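Local coordinates for protein alpha-galactosidase (Umbelopsis vinacea, PDB 3A5V) that hydrolyses terminal alpha-galactosidic bonds, probably in oligosaccharides and other galactosides, as a tetrameric family 27 glycoside hydrolase, at residues A[41-46]-A[284-289]. Sequence-based numbering, arbitrary orientation.
Sequences KDLGYN and IIMNKE
Ile-285, at the end of helix 279-285, presents its carbonyl to the phenol of Tyr-45: Tyr-45 OH donates to Ile-285 O at 2.7 Å. The C=O...donor angle of 129°, with the hydroxyl in the carbonyl plane, identifies a lone pair as the acceptor. The same oxygen lies at the edge of the Tyr-45 ring, near its plane, 3.4 Å from Tyr-45 CE1. Tyr-45 OH also forms a hydrogen bond with Tyr-258 OH of helix 251-263, so this buried phenol has two polar partners. Ile-285 CB stands 3.7 Å from Tyr-45 OH, putting aliphatic carbon beside the bond.

At Met-286, where the chain leaves helical geometry, CB and CG both lie 3.6 Å from Leu-43 CD1. The two side chains cross at about a right angle, and the extended Met-286 chain carries its sulfur away from segment 41-46; the Met-286 side chain comes within about 4 Å (nearest atoms) of a bound polyether, probably from the crystallisation liquor.

Asn-287 N-caps the next helix through a weak bond from Glu-289 N to Asn-287 OD1. One residue on, Lys-288 lays its aliphatic stem across the other Leu-43 methyl, with Lys-288 CG a tight 3.5 Å from Leu-43 CD2. In Leu-43, chi1 of -70° puts CG anti to the carbonyl carbon, and chi2 of 160° then turns CD1 to Met-286 and CD2 to Lys-288, just before Gly-44, whose positive phi belongs to a Schellman motif.

On the outside of the (beta/alpha)8 barrel, the segment before strand 47-49 thus meets the break between helices 279-285 and 288-294. Its chemistry implies a division of labour: one directional bond occupies a carbonyl at the helix end, while the two methyls of Leu-43 make apolar contacts with Met-286 and the aliphatic part of Lys-288.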
loop_
_atom_site.group_PDB
_atom_site.type_symbol
_atom_site.label_atom_id
_atom_site.label_comp_id
_atom_site.label_asym_id
_atom_site.label_seq_id
_atom_site.Cartn_x
_atom_site.Cartn_y
_atom_site.Cartn_z
ATOM N N LYS A 41 3.835 -39.699 18.668
ATOM C CA LYS A 41 2.424 -39.639 19.002
ATOM C C LYS A 41 2.178 -39.246 20.465
ATOM O O LYS A 41 1.399 -38.320 20.751
ATOM C CB LYS A 41 1.712 -40.971 18.691
ATOM C CG LYS A 41 0.265 -40.967 19.198
ATOM C CD LYS A 41 -0.440 -42.307 18.921
ATOM C CE LYS A 41 0.108 -43.409 19.791
ATOM N NZ LYS A 41 -0.874 -44.552 19.784
ATOM N N ASP A 42 2.826 -39.952 21.388
ATOM C CA ASP A 42 2.595 -39.709 22.802
ATOM C C ASP A 42 3.188 -38.379 23.283
ATOM O O ASP A 42 2.775 -37.862 24.316
ATOM C CB ASP A 42 3.110 -40.873 23.644
ATOM C CG ASP A 42 2.318 -42.166 23.399
ATOM O OD1 ASP A 42 1.085 -42.113 23.221
ATOM O OD2 ASP A 42 2.949 -43.228 23.373
ATOM N N LEU A 43 4.148 -37.832 22.534
ATOM C CA LEU A 43 4.650 -36.474 22.812
ATOM C C LEU A 43 3.640 -35.381 22.437
ATOM O O LEU A 43 3.729 -34.252 22.924
ATOM C CB LEU A 43 5.992 -36.242 22.120
ATOM C CG LEU A 43 7.168 -37.027 22.718
ATOM C CD1 LEU A 43 8.309 -37.131 21.715
ATOM C CD2 LEU A 43 7.665 -36.420 24.020
ATOM N N GLY A 44 2.677 -35.721 21.579
ATOM C CA GLY A 44 1.639 -34.773 21.164
ATOM C C GLY A 44 1.446 -34.644 19.667
ATOM O O GLY A 44 0.457 -34.061 19.239
ATOM N N TYR A 45 2.378 -35.179 18.864
ATOM C CA TYR A 45 2.279 -35.058 17.403
ATOM C C TYR A 45 1.298 -36.110 16.879
ATOM O O TYR A 45 1.698 -37.236 16.537
ATOM C CB TYR A 45 3.631 -35.266 16.712
ATOM C CG TYR A 45 4.787 -34.384 17.168
ATOM C CD1 TYR A 45 5.618 -34.781 18.218
ATOM C CD2 TYR A 45 5.090 -33.196 16.494
ATOM C CE1 TYR A 45 6.722 -34.002 18.614
ATOM C CE2 TYR A 45 6.192 -32.389 16.887
ATOM C CZ TYR A 45 7.000 -32.802 17.931
ATOM O OH TYR A 45 8.082 -32.032 18.313
ATOM N N ASN A 46 0.029 -35.740 16.813
ATOM C CA ASN A 46 -1.016 -36.724 16.587
ATOM C C ASN A 46 -1.736 -36.588 15.253
ATOM O O ASN A 46 -2.474 -37.496 14.877
ATOM C CB ASN A 46 -1.989 -36.799 17.786
ATOM C CG ASN A 46 -2.904 -35.569 17.896
ATOM O OD1 ASN A 46 -4.109 -35.694 18.183
ATOM N ND2 ASN A 46 -2.361 -34.401 17.632
ATOM N N ILE A 284 16.086 -32.395 19.338
ATOM C CA ILE A 284 15.330 -31.156 19.048
ATOM C C ILE A 284 13.795 -31.333 19.125
ATOM O O ILE A 284 13.080 -30.483 19.668
ATOM C CB ILE A 284 15.731 -30.541 17.662
ATOM C CG1 ILE A 284 17.257 -30.281 17.564
ATOM C CG2 ILE A 284 14.902 -29.245 17.351
ATOM C CD1 ILE A 284 17.848 -29.327 18.656
ATOM N N ILE A 285 13.281 -32.438 18.592
ATOM C CA ILE A 285 11.820 -32.565 18.463
ATOM C C ILE A 285 11.150 -33.389 19.576
ATOM O O ILE A 285 9.919 -33.476 19.621
ATOM C CB ILE A 285 11.385 -33.061 17.056
ATOM C CG1 ILE A 285 11.735 -34.552 16.850
ATOM C CG2 ILE A 285 11.979 -32.124 15.936
ATOM C CD1 ILE A 285 11.223 -35.148 15.521
ATOM N N MET A 286 11.945 -34.010 20.450
ATOM C CA MET A 286 11.351 -34.879 21.478
ATOM C C MET A 286 11.634 -34.421 22.896
ATOM O O MET A 286 11.678 -35.240 23.824
ATOM C CB MET A 286 11.789 -36.350 21.305
ATOM C CG MET A 286 11.459 -36.953 19.933
ATOM S SD MET A 286 11.881 -38.724 19.945
ATOM C CE MET A 286 11.393 -39.223 18.292
ATOM N N ASN A 287 11.821 -33.119 23.069
ATOM C CA ASN A 287 12.105 -32.583 24.394
ATOM C C ASN A 287 10.787 -32.147 25.025
ATOM O O ASN A 287 10.211 -31.138 24.624
ATOM C CB ASN A 287 13.107 -31.417 24.289
ATOM C CG ASN A 287 13.491 -30.833 25.653
ATOM O OD1 ASN A 287 12.639 -30.655 26.525
ATOM N ND2 ASN A 287 14.778 -30.520 25.831
ATOM N N LYS A 288 10.306 -32.908 26.006
ATOM C CA LYS A 288 8.994 -32.643 26.616
ATOM C C LYS A 288 8.872 -31.265 27.241
ATOM O O LYS A 288 7.785 -30.717 27.279
ATOM C CB LYS A 288 8.639 -33.705 27.685
ATOM C CG LYS A 288 8.487 -35.128 27.116
ATOM C CD LYS A 288 8.269 -36.142 28.258
ATOM C CE LYS A 288 8.326 -37.565 27.741
ATOM N NZ LYS A 288 7.971 -38.493 28.881
ATOM N N GLU A 289 9.977 -30.731 27.771
ATOM C CA GLU A 289 9.947 -29.435 28.456
ATOM C C GLU A 289 9.754 -28.290 27.449
ATOM O O GLU A 289 9.079 -27.316 27.747
ATOM C CB GLU A 289 11.225 -29.228 29.285
ATOM C CG GLU A 289 11.433 -30.325 30.361
ATOM C CD GLU A 289 12.469 -29.953 31.415
ATOM O OE1 GLU A 289 12.717 -28.751 31.645
ATOM O OE2 GLU A 289 13.047 -30.876 32.028
#